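Putative arylalkylamine N-Acetyltransferase 7 (PDB 4FD7) probably transfers an acetyl group from acetyl-coenzyme A to the nitrogen of an amine substrate, as other N-acetyltransferases of the GNAT family do. Local coordinates at residues D55-N59 with F188-N192; A165-R170 with A196-V200; F202-I208 with F229-L235. One frame throughout, in Å; residues are numbered along the deposited sequence.

Contact 1: D55-N59 with F188-N192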
ATOM      1  N   ASP A  55       4.144 -12.687  -0.917  1.00 18.63           N
ATOM      2  CA  ASP A  55       3.379 -12.826  -2.156  1.00 19.69           C
ATOM      3  C   ASP A  55       3.519 -11.699  -3.189  1.00 19.83           C
ATOM      4  O   ASP A  55       3.325 -11.930  -4.375  1.00 20.17           O
ATOM      5  CB  ASP A  55       1.903 -13.044  -1.815  1.00 21.52           C
ATOM      6  CG  ASP A  55       1.665 -14.372  -1.128  1.00 23.45           C
ATOM      7  OD1 ASP A  55       2.563 -15.243  -1.201  1.00 21.29           O
ATOM      8  OD2 ASP A  55       0.589 -14.556  -0.522  1.00 26.18           O
ATOM      9  N   GLU A  56       3.830 -10.484  -2.755  1.00 18.13           N
ATOM     10  CA  GLU A  56       3.906  -9.359  -3.691  1.00 17.83           C
ATOM     11  C   GLU A  56       5.085  -9.539  -4.658  1.00 17.99           C
ATOM     12  O   GLU A  56       6.146 -10.007  -4.246  1.00 15.95           O
ATOM     13  CB  GLU A  56       4.010  -8.039  -2.931  1.00 17.75           C
ATOM     14  CG  GLU A  56       4.072  -6.796  -3.813  1.00 18.33           C
ATOM     15  CD  GLU A  56       5.502  -6.337  -4.103  1.00 19.17           C
ATOM     16  OE1 GLU A  56       6.441  -6.934  -3.568  1.00 19.95           O
ATOM     17  OE2 GLU A  56       5.691  -5.368  -4.868  1.00 23.86           O
ATOM     18  N   LEU A  57       4.893  -9.165  -5.926  1.00 17.23           N
ATOM     19  CA  LEU A  57       5.866  -9.474  -6.986  1.00 19.58           C
ATOM     20  C   LEU A  57       7.326  -9.081  -6.741  1.00 16.67           C
ATOM     21  O   LEU A  57       8.214  -9.925  -6.907  1.00 16.16           O
ATOM     22  CB  LEU A  57       5.412  -8.937  -8.355  1.00 17.80           C
ATOM     23  CG  LEU A  57       4.189  -9.589  -8.991  1.00 20.53           C
ATOM     24  CD1 LEU A  57       4.174  -9.235 -10.464  1.00 21.36           C
ATOM     25  CD2 LEU A  57       4.195 -11.093  -8.789  1.00 22.08           C
ATOM     26  N   MET A  58       7.583  -7.821  -6.383  1.00 16.28           N
ATOM     27  CA  MET A  58       8.962  -7.368  -6.151  1.00 17.89           C
ATOM     28  C   MET A  58       9.632  -8.128  -4.992  1.00 16.37           C
ATOM     29  O   MET A  58      10.805  -8.532  -5.070  1.00 18.39           O
ATOM     30  CB  MET A  58       9.011  -5.863  -5.850  1.00 15.78           C
ATOM     31  CG  MET A  58       8.490  -4.964  -6.967  1.00 18.80           C
ATOM     32  SD  MET A  58       8.473  -3.217  -6.483  1.00 18.88           S
ATOM     33  CE  MET A  58      10.207  -2.767  -6.647  1.00 16.58           C
ATOM     34  N   ASN A  59       8.883  -8.307  -3.906  1.00 16.78           N
ATOM     35  CA  ASN A  59       9.412  -9.013  -2.746  1.00 16.87           C
ATOM     36  C   ASN A  59       9.785 -10.440  -3.109  1.00 15.76           C
ATOM     37  O   ASN A  59      10.878 -10.912  -2.788  1.00 16.64           O
ATOM     38  CB  ASN A  59       8.393  -9.015  -1.597  1.00 14.80           C
ATOM     39  CG  ASN A  59       8.077  -7.628  -1.098  1.00 17.20           C
ATOM     40  OD1 ASN A  59       8.811  -6.673  -1.356  1.00 15.56           O
ATOM     41  ND2 ASN A  59       6.971  -7.506  -0.369  1.00 19.96           N
ATOM     42  N   PHE A 188       1.861   0.860  -7.651  1.00 15.41           N
ATOM     43  CA  PHE A 188       1.260  -0.462  -7.708  1.00 18.22           C
ATOM     44  C   PHE A 188       2.160  -1.369  -8.539  1.00 19.67           C
ATOM     45  O   PHE A 188       2.476  -1.084  -9.701  1.00 19.52           O
ATOM     46  CB  PHE A 188      -0.153  -0.383  -8.267  1.00 16.76           C
ATOM     47  CG  PHE A 188      -1.076   0.463  -7.438  1.00 17.40           C
ATOM     48  CD1 PHE A 188      -1.290   1.810  -7.741  1.00 15.11           C
ATOM     49  CD2 PHE A 188      -1.726  -0.081  -6.348  1.00 17.01           C
ATOM     50  CE1 PHE A 188      -2.146   2.580  -6.965  1.00 16.64           C
ATOM     51  CE2 PHE A 188      -2.585   0.691  -5.566  1.00 17.27           C
ATOM     52  CZ  PHE A 188      -2.794   2.016  -5.879  1.00 15.48           C
ATOM     53  N   THR A 189       2.582  -2.463  -7.915  1.00 17.57           N
ATOM     54  CA  THR A 189       3.740  -3.194  -8.393  1.00 18.44           C
ATOM     55  C   THR A 189       3.390  -4.429  -9.203  1.00 18.61           C
ATOM     56  O   THR A 189       4.219  -4.935  -9.959  1.00 20.81           O
ATOM     57  CB  THR A 189       4.605  -3.614  -7.221  1.00 19.97           C
ATOM     58  OG1 THR A 189       3.827  -4.444  -6.347  1.00 19.38           O
ATOM     59  CG2 THR A 189       5.097  -2.384  -6.462  1.00 18.26           C
ATOM     60  N   GLY A 190       2.170  -4.924  -9.041  1.00 22.14           N
ATOM     61  CA  GLY A 190       1.734  -6.124  -9.734  1.00 24.10           C
ATOM     62  C   GLY A 190       0.410  -5.963 -10.456  1.00 24.19           C
ATOM     63  O   GLY A 190      -0.268  -4.954 -10.293  1.00 24.59           O
ATOM     64  N   PRO A 191       0.025  -6.974 -11.240  1.00 25.74           N
ATOM     65  CA  PRO A 191      -1.099  -6.881 -12.178  1.00 27.71           C
ATOM     66  C   PRO A 191      -2.460  -6.729 -11.492  1.00 26.69           C
ATOM     67  O   PRO A 191      -3.260  -5.872 -11.879  1.00 28.22           O
ATOM     68  CB  PRO A 191      -1.023  -8.211 -12.930  1.00 28.83           C
ATOM     69  CG  PRO A 191      -0.416  -9.146 -11.969  1.00 29.73           C
ATOM     70  CD  PRO A 191       0.598  -8.331 -11.203  1.00 28.86           C
ATOM     71  N   ASN A 192      -2.719  -7.535 -10.471  1.00 26.94           N
ATOM     72  CA  ASN A 192      -3.999  -7.445  -9.789  1.00 28.24           C
ATOM     73  C   ASN A 192      -4.162  -6.194  -8.918  1.00 27.73           C
ATOM     74  O   ASN A 192      -5.260  -5.643  -8.841  1.00 25.35           O
ATOM     75  CB  ASN A 192      -4.284  -8.720  -9.003  1.00 32.41           C
ATOM     76  CG  ASN A 192      -4.397  -9.935  -9.899  1.00 32.39           C
ATOM     77  OD1 ASN A 192      -3.829 -10.984  -9.607  1.00 36.73           O
ATOM     78  ND2 ASN A 192      -5.117  -9.791 -11.007  1.00 32.45           N
TER

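Contact 2: A165-R170 with A196-V200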
ATOM      1  N   ALA A 165      -9.119  -6.140  -1.995  1.00 16.51           N
ATOM      2  CA  ALA A 165      -8.077  -5.141  -2.261  1.00 18.34           C
ATOM      3  C   ALA A 165      -8.683  -3.860  -2.840  1.00 16.61           C
ATOM      4  O   ALA A 165      -8.365  -2.733  -2.410  1.00 17.30           O
ATOM      5  CB  ALA A 165      -7.017  -5.701  -3.204  1.00 19.73           C
ATOM      6  N   THR A 166      -9.554  -4.044  -3.827  1.00 17.08           N
ATOM      7  CA  THR A 166     -10.280  -2.937  -4.415  1.00 18.43           C
ATOM      8  C   THR A 166     -10.982  -2.118  -3.334  1.00 16.72           C
ATOM      9  O   THR A 166     -10.817  -0.904  -3.265  1.00 15.82           O
ATOM     10  CB  THR A 166     -11.332  -3.440  -5.406  1.00 18.88           C
ATOM     11  OG1 THR A 166     -10.687  -4.160  -6.465  1.00 18.35           O
ATOM     12  CG2 THR A 166     -12.136  -2.277  -5.982  1.00 19.17           C
ATOM     13  N   GLU A 167     -11.783  -2.773  -2.503  1.00 16.18           N
ATOM     14  CA  GLU A 167     -12.529  -2.027  -1.485  1.00 16.71           C
ATOM     15  C   GLU A 167     -11.656  -1.332  -0.429  1.00 15.59           C
ATOM     16  O   GLU A 167     -12.014  -0.240   0.066  1.00 14.55           O
ATOM     17  CB  GLU A 167     -13.612  -2.909  -0.842  1.00 16.58           C
ATOM     18  CG  GLU A 167     -14.613  -3.516  -1.833  1.00 18.72           C
ATOM     19  CD  GLU A 167     -15.225  -2.503  -2.807  1.00 18.68           C
ATOM     20  OE1 GLU A 167     -15.577  -1.376  -2.408  1.00 19.18           O
ATOM     21  OE2 GLU A 167     -15.371  -2.837  -4.000  1.00 20.50           O
ATOM     22  N   ILE A 168     -10.508  -1.934  -0.106  1.00 13.82           N
ATOM     23  CA  ILE A 168      -9.585  -1.310   0.839  1.00 13.76           C
ATOM     24  C   ILE A 168      -9.033  -0.023   0.208  1.00 14.24           C
ATOM     25  O   ILE A 168      -8.914   1.006   0.882  1.00 14.66           O
ATOM     26  CB  ILE A 168      -8.427  -2.262   1.242  1.00 14.16           C
ATOM     27  CG1 ILE A 168      -8.938  -3.303   2.228  1.00 14.25           C
ATOM     28  CG2 ILE A 168      -7.274  -1.503   1.851  1.00 15.24           C
ATOM     29  CD1 ILE A 168      -8.008  -4.469   2.409  1.00 14.62           C
ATOM     30  N   LEU A 169      -8.707  -0.075  -1.084  1.00 13.26           N
ATOM     31  CA  LEU A 169      -8.307   1.149  -1.777  1.00 13.95           C
ATOM     32  C   LEU A 169      -9.443   2.157  -1.866  1.00 13.79           C
ATOM     33  O   LEU A 169      -9.210   3.361  -1.847  1.00 13.48           O
ATOM     34  CB  LEU A 169      -7.841   0.856  -3.192  1.00 12.94           C
ATOM     35  CG  LEU A 169      -6.553   0.051  -3.323  1.00 14.18           C
ATOM     36  CD1 LEU A 169      -6.337  -0.312  -4.759  1.00 14.98           C
ATOM     37  CD2 LEU A 169      -5.370   0.862  -2.785  1.00 13.79           C
ATOM     38  N   ARG A 170     -10.671   1.674  -2.029  1.00 13.28           N
ATOM     39  CA  ARG A 170     -11.776   2.593  -2.216  1.00 14.75           C
ATOM     40  C   ARG A 170     -11.975   3.399  -0.945  1.00 13.78           C
ATOM     41  O   ARG A 170     -12.372   4.572  -0.993  1.00 14.88           O
ATOM     42  CB  ARG A 170     -13.077   1.866  -2.627  1.00 14.91           C
ATOM     43  CG  ARG A 170     -14.081   2.825  -3.260  1.00 16.31           C
ATOM     44  CD  ARG A 170     -15.469   2.191  -3.386  1.00 20.05           C
ATOM     45  NE  ARG A 170     -15.392   0.916  -4.091  1.00 20.26           N
ATOM     46  CZ  ARG A 170     -15.375   0.798  -5.417  1.00 21.81           C
ATOM     47  NH1 ARG A 170     -15.432   1.881  -6.184  1.00 18.34           N
ATOM     48  NH2 ARG A 170     -15.303  -0.403  -5.977  1.00 22.48           N
ATOM     49  N   ALA A 196      -7.052  -3.439  -9.330  1.00 21.37           N
ATOM     50  CA  ALA A 196      -7.839  -2.960  -8.197  1.00 20.18           C
ATOM     51  C   ALA A 196      -7.850  -1.438  -8.178  1.00 18.73           C
ATOM     52  O   ALA A 196      -8.908  -0.789  -8.053  1.00 19.72           O
ATOM     53  CB  ALA A 196      -7.254  -3.498  -6.922  1.00 18.82           C
ATOM     54  N   ALA A 197      -6.661  -0.864  -8.339  1.00 17.79           N
ATOM     55  CA  ALA A 197      -6.542   0.588  -8.335  1.00 16.76           C
ATOM     56  C   ALA A 197      -7.328   1.176  -9.502  1.00 19.08           C
ATOM     57  O   ALA A 197      -7.989   2.207  -9.367  1.00 16.83           O
ATOM     58  CB  ALA A 197      -5.073   1.003  -8.385  1.00 17.32           C
ATOM     59  N   THR A 198      -7.277   0.506 -10.651  1.00 18.25           N
ATOM     60  CA  THR A 198      -8.010   0.978 -11.822  1.00 20.90           C
ATOM     61  C   THR A 198      -9.507   0.986 -11.541  1.00 20.09           C
ATOM     62  O   THR A 198     -10.191   1.986 -11.787  1.00 24.14           O
ATOM     63  CB  THR A 198      -7.692   0.131 -13.066  1.00 23.45           C
ATOM     64  OG1 THR A 198      -6.359   0.437 -13.512  1.00 23.73           O
ATOM     65  CG2 THR A 198      -8.692   0.415 -14.198  1.00 25.15           C
ATOM     66  N   ARG A 199     -10.003  -0.108 -10.979  1.00 22.10           N
ATOM     67  CA  ARG A 199     -11.422  -0.210 -10.655  1.00 22.41           C
ATOM     68  C   ARG A 199     -11.903   0.865  -9.664  1.00 23.79           C
ATOM     69  O   ARG A 199     -13.059   1.313  -9.731  1.00 23.91           O
ATOM     70  CB  ARG A 199     -11.765  -1.646 -10.224  1.00 25.50           C
ATOM     71  CG  ARG A 199     -11.549  -2.644 -11.374  1.00 29.24           C
ATOM     72  CD  ARG A 199     -11.899  -4.091 -11.025  1.00 32.07           C
ATOM     73  NE  ARG A 199     -12.005  -4.934 -12.221  1.00 34.76           N
ATOM     74  CZ  ARG A 199     -13.108  -5.024 -12.964  1.00 37.58           C
ATOM     75  NH1 ARG A 199     -14.185  -4.318 -12.631  1.00 34.25           N
ATOM     76  NH2 ARG A 199     -13.141  -5.812 -14.033  1.00 35.69           N
ATOM     77  N   VAL A 200     -11.016   1.310  -8.769  1.00 21.64           N
ATOM     78  CA  VAL A 200     -11.357   2.431  -7.876  1.00 20.04           C
ATOM     79  C   VAL A 200     -11.368   3.802  -8.582  1.00 21.43           C
ATOM     80  O   VAL A 200     -11.988   4.764  -8.119  1.00 22.24           O
ATOM     81  CB  VAL A 200     -10.424   2.434  -6.645  1.00 19.06           C
ATOM     82  CG1 VAL A 200     -10.549   3.719  -5.822  1.00 20.01           C
ATOM     83  CG2 VAL A 200     -10.740   1.226  -5.773  1.00 18.98           C
TER
HETATM   84  O   HOH W   1     -15.957   0.910  -9.050  1.00 32.59           O

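Contact 3: F202-I208 with F229-L235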
ATOM      1  N   PHE A 202      -8.194   5.099  -9.986  1.00 18.67           N
ATOM      2  CA  PHE A 202      -6.829   5.614 -10.111  1.00 16.64           C
ATOM      3  C   PHE A 202      -6.451   5.693 -11.590  1.00 17.46           C
ATOM      4  O   PHE A 202      -6.858   4.841 -12.385  1.00 19.37           O
ATOM      5  CB  PHE A 202      -5.812   4.699  -9.416  1.00 15.59           C
ATOM      6  CG  PHE A 202      -5.743   4.859  -7.924  1.00 13.89           C
ATOM      7  CD1 PHE A 202      -6.682   4.243  -7.100  1.00 16.14           C
ATOM      8  CD2 PHE A 202      -4.710   5.579  -7.338  1.00 13.37           C
ATOM      9  CE1 PHE A 202      -6.604   4.364  -5.712  1.00 15.64           C
ATOM     10  CE2 PHE A 202      -4.634   5.717  -5.941  1.00 14.78           C
ATOM     11  CZ  PHE A 202      -5.579   5.101  -5.129  1.00 14.75           C
ATOM     12  N   GLN A 203      -5.658   6.702 -11.944  1.00 15.92           N
ATOM     13  CA  GLN A 203      -5.145   6.856 -13.300  1.00 17.02           C
ATOM     14  C   GLN A 203      -3.647   6.572 -13.339  1.00 17.79           C
ATOM     15  O   GLN A 203      -2.932   6.842 -12.375  1.00 15.85           O
ATOM     16  CB  GLN A 203      -5.362   8.285 -13.797  1.00 18.44           C
ATOM     17  CG  GLN A 203      -4.580   9.318 -12.994  1.00 18.72           C
ATOM     18  CD  GLN A 203      -4.167  10.524 -13.807  1.00 21.28           C
ATOM     19  OE1 GLN A 203      -2.974  10.757 -14.022  1.00 23.41           O
ATOM     20  NE2 GLN A 203      -5.144  11.315 -14.245  1.00 22.31           N
ATOM     21  N   GLU A 204      -3.163   6.069 -14.468  1.00 17.83           N
ATOM     22  CA  GLU A 204      -1.741   5.778 -14.617  1.00 19.08           C
ATOM     23  C   GLU A 204      -0.935   7.060 -14.802  1.00 18.72           C
ATOM     24  O   GLU A 204      -1.197   7.821 -15.744  1.00 20.85           O
ATOM     25  CB  GLU A 204      -1.519   4.832 -15.807  1.00 18.71           C
ATOM     26  CG  GLU A 204      -2.333   3.550 -15.685  1.00 23.72           C
ATOM     27  CD  GLU A 204      -1.885   2.439 -16.623  1.00 28.72           C
ATOM     28  OE1 GLU A 204      -0.927   2.653 -17.409  1.00 29.44           O
ATOM     29  OE2 GLU A 204      -2.500   1.343 -16.549  1.00 27.29           O
ATOM     30  N   ASP A 205       0.021   7.308 -13.901  1.00 17.39           N
ATOM     31  CA  ASP A 205       0.896   8.478 -13.997  1.00 16.65           C
ATOM     32  C   ASP A 205       2.126   8.082 -14.779  1.00 18.44           C
ATOM     33  O   ASP A 205       2.590   8.795 -15.684  1.00 16.93           O
ATOM     34  CB  ASP A 205       1.397   8.933 -12.627  1.00 17.76           C
ATOM     35  CG  ASP A 205       0.305   9.043 -11.593  1.00 18.54           C
ATOM     36  OD1 ASP A 205      -0.550   9.944 -11.712  1.00 16.83           O
ATOM     37  OD2 ASP A 205       0.347   8.247 -10.624  1.00 16.98           O
ATOM     38  N   PHE A 206       2.685   6.943 -14.393  1.00 17.28           N
ATOM     39  CA  PHE A 206       3.939   6.538 -15.009  1.00 17.17           C
ATOM     40  C   PHE A 206       3.999   5.038 -15.002  1.00 17.91           C
ATOM     41  O   PHE A 206       3.580   4.408 -14.035  1.00 17.82           O
ATOM     42  CB  PHE A 206       5.124   7.122 -14.236  1.00 16.05           C
ATOM     43  CG  PHE A 206       6.465   6.827 -14.856  1.00 17.24           C
ATOM     44  CD1 PHE A 206       6.889   7.514 -15.974  1.00 18.00           C
ATOM     45  CD2 PHE A 206       7.297   5.856 -14.323  1.00 17.05           C
ATOM     46  CE1 PHE A 206       8.131   7.243 -16.551  1.00 22.00           C
ATOM     47  CE2 PHE A 206       8.532   5.585 -14.891  1.00 17.75           C
ATOM     48  CZ  PHE A 206       8.949   6.283 -16.010  1.00 18.42           C
ATOM     49  N   THR A 207       4.502   4.459 -16.084  1.00 16.03           N
ATOM     50  CA  THR A 207       4.590   3.017 -16.130  1.00 17.45           C
ATOM     51  C   THR A 207       5.920   2.592 -16.731  1.00 19.28           C
ATOM     52  O   THR A 207       6.444   3.249 -17.646  1.00 19.57           O
ATOM     53  CB  THR A 207       3.369   2.387 -16.856  1.00 18.88           C
ATOM     54  OG1 THR A 207       3.479   0.961 -16.814  1.00 23.18           O
ATOM     55  CG2 THR A 207       3.284   2.849 -18.295  1.00 22.84           C
ATOM     56  N   ILE A 208       6.479   1.509 -16.193  1.00 17.08           N
ATOM     57  CA  ILE A 208       7.800   1.075 -16.642  1.00 18.35           C
ATOM     58  C   ILE A 208       8.025  -0.382 -16.231  1.00 17.33           C
ATOM     59  O   ILE A 208       7.653  -0.761 -15.135  1.00 17.17           O
ATOM     60  CB  ILE A 208       8.916   2.009 -16.077  1.00 17.25           C
ATOM     61  CG1 ILE A 208      10.277   1.662 -16.700  1.00 17.45           C
ATOM     62  CG2 ILE A 208       8.962   1.980 -14.535  1.00 17.45           C
ATOM     63  CD1 ILE A 208      11.460   2.462 -16.140  1.00 18.22           C
ATOM     64  N   PHE A 229       4.809  -4.779 -15.517  1.00 20.65           N
ATOM     65  CA  PHE A 229       4.872  -3.332 -15.344  1.00 19.94           C
ATOM     66  C   PHE A 229       4.822  -2.901 -13.876  1.00 19.83           C
ATOM     67  O   PHE A 229       4.173  -3.539 -13.042  1.00 19.81           O
ATOM     68  CB  PHE A 229       3.755  -2.655 -16.150  1.00 22.90           C
ATOM     69  CG  PHE A 229       4.069  -2.515 -17.612  1.00 22.97           C
ATOM     70  CD1 PHE A 229       3.784  -3.534 -18.498  1.00 27.04           C
ATOM     71  CD2 PHE A 229       4.673  -1.364 -18.093  1.00 24.53           C
ATOM     72  CE1 PHE A 229       4.090  -3.399 -19.840  1.00 30.14           C
ATOM     73  CE2 PHE A 229       4.974  -1.224 -19.437  1.00 26.98           C
ATOM     74  CZ  PHE A 229       4.675  -2.245 -20.311  1.00 28.07           C
ATOM     75  N   CYS A 230       5.549  -1.827 -13.574  1.00 16.55           N
ATOM     76  CA  CYS A 230       5.514  -1.142 -12.293  1.00 18.01           C
ATOM     77  C   CYS A 230       4.836   0.183 -12.604  1.00 18.68           C
ATOM     78  O   CYS A 230       5.305   0.929 -13.479  1.00 18.10           O
ATOM     79  CB  CYS A 230       6.943  -0.901 -11.808  1.00 18.98           C
ATOM     80  SG  CYS A 230       7.113  -0.146 -10.183  1.00 21.37           S
ATOM     81  N   LYS A 231       3.710   0.460 -11.949  1.00 18.94           N
ATOM     82  CA  LYS A 231       2.948   1.652 -12.320  1.00 16.83           C
ATOM     83  C   LYS A 231       2.694   2.591 -11.151  1.00 17.76           C
ATOM     84  O   LYS A 231       2.127   2.179 -10.150  1.00 20.52           O
ATOM     85  CB  LYS A 231       1.601   1.255 -12.929  1.00 18.48           C
ATOM     86  CG  LYS A 231       1.687   0.382 -14.164  1.00 21.91           C
ATOM     87  CD  LYS A 231       0.323   0.234 -14.824  1.00 21.86           C
ATOM     88  CE  LYS A 231       0.345  -0.795 -15.944  1.00 24.97           C
ATOM     89  NZ  LYS A 231      -0.988  -0.928 -16.609  1.00 25.48           N
ATOM     90  N   TYR A 232       3.006   3.873 -11.329  1.00 16.51           N
ATOM     91  CA  TYR A 232       2.625   4.880 -10.350  1.00 14.03           C
ATOM     92  C   TYR A 232       1.251   5.383 -10.800  1.00 14.90           C
ATOM     93  O   TYR A 232       1.078   5.794 -11.946  1.00 14.97           O
ATOM     94  CB  TYR A 232       3.638   6.019 -10.274  1.00 16.20           C
ATOM     95  CG  TYR A 232       3.885   6.492  -8.860  1.00 15.41           C
ATOM     96  CD1 TYR A 232       4.859   5.897  -8.070  1.00 13.60           C
ATOM     97  CD2 TYR A 232       3.133   7.521  -8.310  1.00 13.88           C
ATOM     98  CE1 TYR A 232       5.084   6.321  -6.776  1.00 15.87           C
ATOM     99  CE2 TYR A 232       3.352   7.952  -7.015  1.00 15.50           C
ATOM    100  CZ  TYR A 232       4.329   7.349  -6.254  1.00 16.73           C
ATOM    101  OH  TYR A 232       4.550   7.773  -4.963  1.00 16.57           O
ATOM    102  N   MET A 233       0.277   5.326  -9.900  1.00 15.42           N
ATOM    103  CA  MET A 233      -1.116   5.660 -10.214  1.00 13.42           C
ATOM    104  C   MET A 233      -1.688   6.636  -9.179  1.00 12.85           C
ATOM    105  O   MET A 233      -1.328   6.589  -7.982  1.00 12.59           O
ATOM    106  CB  MET A 233      -1.974   4.397 -10.331  1.00 14.70           C
ATOM    107  CG  MET A 233      -1.405   3.342 -11.281  1.00 15.81           C
ATOM    108  SD  MET A 233      -2.398   1.833 -11.227  1.00 17.24           S
ATOM    109  CE  MET A 233      -3.890   2.408 -12.040  1.00 16.07           C
ATOM    110  N   SER A 234      -2.568   7.525  -9.643  1.00 14.78           N
ATOM    111  CA  SER A 234      -3.110   8.584  -8.779  1.00 12.63           C
ATOM    112  C   SER A 234      -4.635   8.728  -8.811  1.00 13.71           C
ATOM    113  O   SER A 234      -5.283   8.467  -9.819  1.00 14.93           O
ATOM    114  CB  SER A 234      -2.426   9.935  -9.077  1.00 13.08           C
ATOM    115  OG  SER A 234      -2.550  10.316 -10.434  1.00 14.72           O
ATOM    116  N   LEU A 235      -5.196   9.172  -7.692  1.00 13.52           N
ATOM    117  CA  LEU A 235      -6.642   9.307  -7.545  1.00 15.77           C
ATOM    118  C   LEU A 235      -6.979  10.619  -6.864  1.00 16.12           C
ATOM    119  O   LEU A 235      -6.607  10.832  -5.707  1.00 16.19           O
ATOM    120  CB  LEU A 235      -7.187   8.151  -6.706  1.00 16.07           C
ATOM    121  CG  LEU A 235      -8.682   8.131  -6.380  1.00 16.48           C
ATOM    122  CD1 LEU A 235      -9.504   7.846  -7.635  1.00 21.37           C
ATOM    123  CD2 LEU A 235      -8.952   7.099  -5.290  1.00 15.80           C
TER

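Contact 1: D55-N59 with F188-N192
The carboxylate of Glu-56, the flat group that meets Thr-189, is held through both oxygens. Thr-189 OG1 donates to Glu-56 OE2 at 2.6 Å on the anti lone pair, the one turned away from the other oxygen. On the syn side, Glu-56 OE1 takes the backbone N-H of Asn-59 at 2.8 Å, with the donor 26° out of the carboxylate plane. Glu-56 is the N-cap residue of helix 57-62, and this second bond is its capping bond; the threonine therefore binds a group whose position is already set by its own helix. A bend at chi2 (-94°) folds the glutamate back over that helix start. Thr-189 is met on its other branch by sulfur: Met-58 SD lies 3.5 Å from Thr-189 CG2, the two side chains crossing at about a right angle. Leu-57 adds an apolar touch, its CD1 reaching the ring carbon Pro-191 CD at 3.8 Å and Gly-190 CA at 4.0 Å. Beyond these pairs, Met-58 also packs on helix 120-136, and the carbonyl of Thr-189 is bonded by the hydroxyl of Tyr-210. The contact thus sets the start of helix 57-62 against the turn that joins strand 183-188 to helix 191-200, whose N-cap is Gly-190.

Contact 2: A165-R170 with A196-V200
Val-200 lodges one methyl between Thr-166, Leu-169 and Arg-170 of the facing helix. Its CG2 lies 3.3 Å from Thr-166 O, 3.9 Å from Leu-169 CB and 4.0 Å from Arg-170 CB; that carbonyl is already engaged by the N-H of Arg-170. With CG1 anti to the backbone N (chi1 169°), CG2 stands beside that N and faces the neighbour. One turn earlier, Ala-196 CB approaches Thr-166 OG1 at 3.5 Å, and the small side chain lets the backbones come close. Leu-169 sends CD1 across to Ala-197 N at 3.6 Å. No direct hydrogen bond spans the two helices; a water does, accepting from Arg-170 NH1 at 3.1 Å and donating to Arg-199 O at 3.0 Å. Behind it, Glu-167 fixes the guanidinium side-on, taking NE on OE1 and NH2 on OE2 nearly in the guanidinium plane, and OE1 is also bonded by His-16. The segment axes pass 8.5 Å apart at -50°. In the GNAT fold, helix 164-170 begins at the R-x-x-G-x-G/A signature, whose loop typically binds the coenzyme A pyrophosphate; here it packs on helix 191-200, the one following strand 183-188.

Contact 3: F202-I208 with F229-L235
Gln-203 and Ser-234 exchange two backbone hydrogen bonds, the first of three such antiparallel pairs; Phe-206 with Tyr-232 and Ile-208 with Cys-230 are the others. Between the first two pairs the register shifts by one residue: Asp-205 N and Phe-206 N both donate to Tyr-232 O, at 2.7 Å and 3.1 Å, which defines a classic beta bulge. The bulge turns Asp-205 toward the partner strand. There Asp-205 OD1 accepts from Ser-234 OG at a modelled 2.4 Å, so short that the exact length is doubtful; Arg-141 makes a salt bridge to the same oxygen, while the serine oxygen has a further partner in Tyr-142. Asp-205 OD2 fares differently. It sits 2.9 Å from Tyr-232 O, another acceptor, and the neighbouring amides of Met-233 and Ser-234 meet it at poor angles. On the side carrying Glu-204, Thr-207, Lys-231 and Met-233, the extended Lys-231 brings NZ to within 2.7 Å of Glu-204 OE2, a salt bridge reached from above the carboxylate plane (37° out of it). Chi1 of -177° directs Thr-207 OG1 to Phe-229 CD2, at 2.9 Å, and to the Lys-231 chain; it is buried there with no polar partner. Apolar contact closes the other end, where Leu-235 CB stands 3.5 Å from the centroid of the Phe-202 ring, only 9° off its normal, a CH-pi contact. The Tyr-232 hydroxyl bonds outward to Tyr-147. The chemistry implies uneven polar support: backbone bonds fix the register, and the bulge carries a charged network reaching helix 138-142, where Arg-141 probably balances the negative charge of Asp-205 through OD1.

How the contacts relate
The three contacts surround helix 191-200 and the strands flanking it, with centres 13 to 15 Å apart. Contacts 1 and 2 both use that helix, one at its start and one toward its end, and their segments alternate along the chain; contact 3 opens after both have closed. Phe-188, which lies in segment 188-192 but does not touch 55-59, reaches the other two contacts: its ring packs on Leu-169 and Ala-197 of contact 2 and on Phe-202 and Met-233 of contact 3, while its backbone pairs with Lys-231. The order 183-188, 229-236, 203-209 across the small sheet is the GNAT arrangement, the last strand inserted between the two that precede it. Helix 191-200 thus connects this sheet to helices 57-62 and 164-170.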